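Local coordinates for protein troponin C (Chlamys nipponensis akazara, PDB 3TZ1) that binds calcium as the sensor subunit of troponin, lifting the inhibition that troponin places on actin filaments in striated muscle contraction, at residues E51-T54 against D55-T59; T59-Y62 against E63-K66. All blocks are in the same frame, centred on the assembly; numbering follows the deposited sequence.

Contact 1. Residues E51-T54 against D55-T59; sequences ETDT and DGSGT. With CA (calcium ion), chain C.
Asp53 and Asp55 share one calcium ion, each giving a single carboxylate oxygen: Asp53 OD1 and Asp55 OD1 both lie 2.3 Å from the metal. The two side chains cross at about a right angle, their carboxylate planes 82° apart and their coordinating oxygens 3.0 Å apart. Thr59 adds its backbone O at 2.4 Å from the calcium, Ser57 OG is a longer ligand at 2.7 Å, and a water that also donates to Asp55 OD2 takes a further place; Glu64 completes the shell. Asp53 CG, anti to the backbone N (chi1 168°), carries the carboxylate into the turn that follows. Its OD2 accepts from Gly58 N at 2.8 Å on the syn side, 30° out of the carboxylate plane, while Ser57 N makes weak bonds to both coordinating oxygens, Asp53 OD1 and Asp55 OD1. Gly56 and Gly58 take positive phi round the ion. The Ser57 and Thr59 hydroxyls are hydrogen-bonded, OG to OG1 at 2.7 Å, tying the ligand serine to the start of strand 59-60. Asp53 packs on Val26 and Val60. Asp53 OD1, Asp55 OD1 and Thr59 O, gathered this closely, would probably repel one another without the cation, consistent with a calcium-dependent loop.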
ATOM      1  N   GLU A  51      -7.087  -5.681  -3.177  1.00 29.08           N
ATOM      2  CA  GLU A  51      -5.935  -6.554  -3.395  1.00 36.91           C
ATOM      3  C   GLU A  51      -4.993  -6.517  -2.194  1.00 32.17           C
ATOM      4  O   GLU A  51      -4.301  -7.490  -1.890  1.00 32.82           O
ATOM      5  CB  GLU A  51      -5.187  -6.117  -4.663  1.00 44.90           C
ATOM      6  CG  GLU A  51      -3.724  -6.548  -4.738  1.00 49.91           C
ATOM      7  CD  GLU A  51      -3.540  -7.951  -5.293  1.00 52.92           C
ATOM      8  OE1 GLU A  51      -4.558  -8.640  -5.537  1.00 53.89           O
ATOM      9  OE2 GLU A  51      -2.372  -8.358  -5.485  1.00 51.04           O
ATOM     10  N   THR A  52      -4.982  -5.384  -1.513  1.00 26.78           N
ATOM     11  CA  THR A  52      -4.102  -5.165  -0.371  1.00 27.79           C
ATOM     12  C   THR A  52      -4.764  -5.608   0.927  1.00 29.74           C
ATOM     13  O   THR A  52      -4.208  -6.402   1.693  1.00 29.68           O
ATOM     14  CB  THR A  52      -3.662  -3.705  -0.246  1.00 25.21           C
ATOM     15  OG1 THR A  52      -3.235  -3.219  -1.524  1.00 25.91           O
ATOM     16  CG2 THR A  52      -2.511  -3.593   0.743  1.00 24.69           C
ATOM     17  N   ASP A  53      -5.928  -5.027   1.202  1.00 26.97           N
ATOM     18  CA  ASP A  53      -6.649  -5.346   2.413  1.00 25.01           C
ATOM     19  C   ASP A  53      -7.528  -6.526   2.036  1.00 33.43           C
ATOM     20  O   ASP A  53      -8.645  -6.377   1.522  1.00 37.00           O
ATOM     21  CB  ASP A  53      -7.497  -4.121   2.779  1.00 28.17           C
ATOM     22  CG  ASP A  53      -8.524  -4.411   3.850  1.00 25.45           C
ATOM     23  OD1 ASP A  53      -8.278  -5.323   4.651  1.00 25.14           O
ATOM     24  OD2 ASP A  53      -9.574  -3.725   3.894  1.00 25.88           O
ATOM     25  N   THR A  54      -7.054  -7.714   2.382  1.00 28.92           N
ATOM     26  CA  THR A  54      -7.640  -8.917   1.801  1.00 34.68           C
ATOM     27  C   THR A  54      -8.845  -9.427   2.581  1.00 34.75           C
ATOM     28  O   THR A  54      -9.661 -10.199   2.060  1.00 34.11           O
ATOM     29  CB  THR A  54      -6.576 -10.024   1.601  1.00 44.50           C
ATOM     30  OG1 THR A  54      -5.799 -10.168   2.796  1.00 46.29           O
ATOM     31  CG2 THR A  54      -5.639  -9.653   0.454  1.00 45.41           C
ATOM     32  N   ASP A  55      -8.976  -8.989   3.828  1.00 30.47           N
ATOM     33  CA  ASP A  55     -10.139  -9.393   4.614  1.00 31.67           C
ATOM     34  C   ASP A  55     -11.261  -8.349   4.642  1.00 35.17           C
ATOM     35  O   ASP A  55     -12.287  -8.551   5.290  1.00 41.48           O
ATOM     36  CB  ASP A  55      -9.753  -9.890   6.017  1.00 31.91           C
ATOM     37  CG  ASP A  55      -8.918  -8.891   6.788  1.00 31.59           C
ATOM     38  OD1 ASP A  55      -8.943  -7.709   6.418  1.00 23.29           O
ATOM     39  OD2 ASP A  55      -8.237  -9.286   7.758  1.00 34.24           O
ATOM     40  N   GLY A  56     -11.068  -7.246   3.922  1.00 32.76           N
ATOM     41  CA  GLY A  56     -12.055  -6.181   3.874  1.00 38.14           C
ATOM     42  C   GLY A  56     -12.307  -5.543   5.228  1.00 39.39           C
ATOM     43  O   GLY A  56     -13.417  -5.110   5.526  1.00 40.79           O
ATOM     44  N   SER A  57     -11.270  -5.484   6.056  1.00 36.34           N
ATOM     45  CA  SER A  57     -11.418  -4.930   7.398  1.00 35.06           C
ATOM     46  C   SER A  57     -11.303  -3.409   7.386  1.00 34.32           C
ATOM     47  O   SER A  57     -11.616  -2.742   8.375  1.00 33.64           O
ATOM     48  CB  SER A  57     -10.389  -5.543   8.354  1.00 31.52           C
ATOM     49  OG  SER A  57      -9.090  -5.011   8.125  1.00 28.04           O
ATOM     50  N   GLY A  58     -10.853  -2.866   6.255  1.00 29.38           N
ATOM     51  CA  GLY A  58     -10.633  -1.439   6.126  1.00 26.42           C
ATOM     52  C   GLY A  58      -9.298  -1.027   6.722  1.00 26.11           C
ATOM     53  O   GLY A  58      -9.007   0.157   6.862  1.00 25.29           O
ATOM     54  N   THR A  59      -8.485  -2.015   7.079  1.00 23.50           N
ATOM     55  CA  THR A  59      -7.160  -1.755   7.626  1.00 22.40           C
ATOM     56  C   THR A  59      -6.182  -2.761   7.030  1.00 25.02           C
ATOM     57  O   THR A  59      -6.540  -3.910   6.780  1.00 21.41           O
ATOM     58  CB  THR A  59      -7.148  -1.934   9.148  1.00 23.37           C
ATOM     59  OG1 THR A  59      -7.628  -3.246   9.467  1.00 27.76           O
ATOM     60  CG2 THR A  59      -8.039  -0.904   9.814  1.00 30.62           C
TER
HETATM   61 CA    CA C   1      -7.219  -6.148   6.565  1.00 27.32          CA
HETATM   62  O   HOH W   1      -6.349  -7.024   8.886  1.00 35.54           O

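Contact 2. Residues T59-Y62 against E63-K66; sequences TVDY and EEFK. With CA (calcium ion), chain C.
Glu64 OE1 is gripped from two directions: the calcium ion binds it at 2.6 Å, and Asp61 N donates to it at 2.9 Å from the anti side, 25° out of the carboxylate plane. OE2 lies equally close to the metal, making Glu64 a bidentate ligand. The side chain gets there with CG beside the backbone N (chi1 -67°) and anti to the carbonyl carbon; it runs extended beyond CG and crosses that of Asp61 at about a right angle. The bond from Asp61 N is answered in the other direction, Glu64 N donating to Asp61 OD1 at 2.9 Å, nearly in line with the carboxylate C-O bond. The two reciprocal hydrogen bonds make a capping box, with Asp61 as N-cap of helix 62-70, the exiting helix of the EF-hand; the last loop ligand is thereby built into the helix's first turn. The two carboxylates are stacked with their planes 26° apart, and a calcium-bound water donates to Asp61 OD2. The ordinary helical bonds begin at once, Phe65 N to Asp61 O at 2.9 Å and Lys66 N to Tyr62 O at 2.8 Å. On the apolar side, Val60 CG1 rests on Phe65 CB at 4.0 Å and also touches Glu64 CB, while the Tyr62 and Phe65 rings meet loosely through their CD2 atoms. Tyr62 OH and Lys66 NZ both turn to Glu6, the lysine in a salt bridge, and the Tyr62 ring packs edge-to-face with Phe13. Phe65 touches Leu9, Ile24 and an apolar side chain of the bound peptide.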
ATOM      1  N   THR A  59      -8.485  -2.015   7.079  1.00 23.50           N
ATOM      2  CA  THR A  59      -7.160  -1.755   7.626  1.00 22.40           C
ATOM      3  C   THR A  59      -6.182  -2.761   7.030  1.00 25.02           C
ATOM      4  O   THR A  59      -6.540  -3.910   6.780  1.00 21.41           O
ATOM      5  CB  THR A  59      -7.148  -1.934   9.148  1.00 23.37           C
ATOM      6  OG1 THR A  59      -7.628  -3.246   9.467  1.00 27.76           O
ATOM      7  CG2 THR A  59      -8.039  -0.904   9.814  1.00 30.62           C
ATOM      8  N   VAL A  60      -4.948  -2.343   6.813  1.00 21.88           N
ATOM      9  CA  VAL A  60      -3.938  -3.252   6.285  1.00 22.65           C
ATOM     10  C   VAL A  60      -3.005  -3.648   7.416  1.00 25.17           C
ATOM     11  O   VAL A  60      -2.260  -2.810   7.918  1.00 23.10           O
ATOM     12  CB  VAL A  60      -3.129  -2.578   5.151  1.00 22.69           C
ATOM     13  CG1 VAL A  60      -2.044  -3.512   4.637  1.00 20.68           C
ATOM     14  CG2 VAL A  60      -4.057  -2.170   4.004  1.00 24.75           C
ATOM     15  N   ASP A  61      -3.047  -4.908   7.847  1.00 23.06           N
ATOM     16  CA  ASP A  61      -2.124  -5.320   8.908  1.00 23.34           C
ATOM     17  C   ASP A  61      -0.755  -5.658   8.313  1.00 22.30           C
ATOM     18  O   ASP A  61      -0.586  -5.645   7.092  1.00 22.48           O
ATOM     19  CB  ASP A  61      -2.704  -6.458   9.777  1.00 26.92           C
ATOM     20  CG  ASP A  61      -3.049  -7.704   8.979  1.00 30.43           C
ATOM     21  OD1 ASP A  61      -2.186  -8.193   8.221  1.00 30.83           O
ATOM     22  OD2 ASP A  61      -4.189  -8.201   9.119  1.00 32.18           O
ATOM     23  N   TYR A  62       0.232  -5.946   9.157  1.00 26.30           N
ATOM     24  CA  TYR A  62       1.592  -6.107   8.640  1.00 26.07           C
ATOM     25  C   TYR A  62       1.717  -7.332   7.739  1.00 19.57           C
ATOM     26  O   TYR A  62       2.466  -7.327   6.762  1.00 23.80           O
ATOM     27  CB  TYR A  62       2.630  -6.165   9.766  1.00 28.40           C
ATOM     28  CG  TYR A  62       4.049  -6.312   9.255  1.00 27.15           C
ATOM     29  CD1 TYR A  62       4.731  -7.518   9.380  1.00 30.42           C
ATOM     30  CD2 TYR A  62       4.701  -5.253   8.642  1.00 27.63           C
ATOM     31  CE1 TYR A  62       6.027  -7.659   8.911  1.00 28.73           C
ATOM     32  CE2 TYR A  62       5.995  -5.385   8.163  1.00 24.68           C
ATOM     33  CZ  TYR A  62       6.652  -6.589   8.309  1.00 25.00           C
ATOM     34  OH  TYR A  62       7.938  -6.726   7.836  1.00 30.53           O
ATOM     35  N   GLU A  63       0.971  -8.381   8.059  1.00 23.59           N
ATOM     36  CA  GLU A  63       1.014  -9.579   7.237  1.00 26.19           C
ATOM     37  C   GLU A  63       0.462  -9.298   5.842  1.00 24.78           C
ATOM     38  O   GLU A  63       1.009  -9.762   4.844  1.00 27.26           O
ATOM     39  CB  GLU A  63       0.250 -10.720   7.904  1.00 36.46           C
ATOM     40  CG  GLU A  63       0.328 -12.022   7.151  1.00 51.33           C
ATOM     41  CD  GLU A  63      -0.423 -13.133   7.851  1.00 64.40           C
ATOM     42  OE1 GLU A  63       0.045 -13.584   8.919  1.00 66.87           O
ATOM     43  OE2 GLU A  63      -1.487 -13.544   7.338  1.00 70.09           O
ATOM     44  N   GLU A  64      -0.619  -8.531   5.772  1.00 24.43           N
ATOM     45  CA  GLU A  64      -1.190  -8.152   4.482  1.00 23.41           C
ATOM     46  C   GLU A  64      -0.212  -7.275   3.719  1.00 19.46           C
ATOM     47  O   GLU A  64      -0.050  -7.395   2.504  1.00 20.59           O
ATOM     48  CB  GLU A  64      -2.513  -7.414   4.671  1.00 22.83           C
ATOM     49  CG  GLU A  64      -3.613  -8.280   5.234  1.00 29.32           C
ATOM     50  CD  GLU A  64      -4.848  -7.489   5.536  1.00 29.05           C
ATOM     51  OE1 GLU A  64      -4.708  -6.323   5.975  1.00 24.44           O
ATOM     52  OE2 GLU A  64      -5.955  -8.016   5.306  1.00 28.83           O
ATOM     53  N   PHE A  65       0.446  -6.390   4.451  1.00 18.54           N
ATOM     54  CA  PHE A  65       1.392  -5.471   3.846  1.00 19.07           C
ATOM     55  C   PHE A  65       2.563  -6.258   3.256  1.00 17.95           C
ATOM     56  O   PHE A  65       2.997  -6.001   2.135  1.00 20.16           O
ATOM     57  CB  PHE A  65       1.878  -4.474   4.898  1.00 18.04           C
ATOM     58  CG  PHE A  65       2.680  -3.339   4.334  1.00 16.67           C
ATOM     59  CD1 PHE A  65       2.121  -2.471   3.417  1.00 17.80           C
ATOM     60  CD2 PHE A  65       3.998  -3.131   4.744  1.00 19.71           C
ATOM     61  CE1 PHE A  65       2.868  -1.406   2.898  1.00 22.67           C
ATOM     62  CE2 PHE A  65       4.746  -2.081   4.229  1.00 19.34           C
ATOM     63  CZ  PHE A  65       4.176  -1.214   3.311  1.00 22.77           C
ATOM     64  N   LYS A  66       3.051  -7.242   4.009  1.00 20.53           N
ATOM     65  CA  LYS A  66       4.186  -8.046   3.572  1.00 23.02           C
ATOM     66  C   LYS A  66       3.836  -8.878   2.347  1.00 26.67           C
ATOM     67  O   LYS A  66       4.630  -8.996   1.407  1.00 30.44           O
ATOM     68  CB  LYS A  66       4.681  -8.943   4.713  1.00 27.06           C
ATOM     69  CG  LYS A  66       5.900  -9.760   4.354  1.00 36.66           C
ATOM     70  CD  LYS A  66       6.512 -10.440   5.567  1.00 44.44           C
ATOM     71  CE  LYS A  66       7.785 -11.175   5.171  1.00 51.15           C
ATOM     72  NZ  LYS A  66       8.437 -11.856   6.324  1.00 56.26           N
TER
HETATM   73 CA    CA C   1      -7.219  -6.148   6.565  1.00 27.32          CA
HETATM   74  O   HOH W   1      -6.349  -7.024   8.886  1.00 35.54           O

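Contact 1 and contact 2 follow one another along the chain, sharing Thr59, and their centres lie 8 Å apart within one EF-hand. Helix 42-52 leads into the first, strand 59-60 joins them, and helix 62-70 leaves from the second. The calcium ion and its coordinated water belong to both. Direct links cross between them as well: Thr54 N probably bonds to Glu64 OE2, and Thr52 CG2 packs on Val60 CG2. Strand 59-60 pairs antiparallel with strand 24-25, coupling this site to the other half of the EF-hand pair. Binding of calcium at both ends of the loop is consistent with its setting the relative orientation of the helices in this C-terminal domain; both helices, through Glu51 and Thr52 on one and Phe65 on the other, pack on the bound peptide.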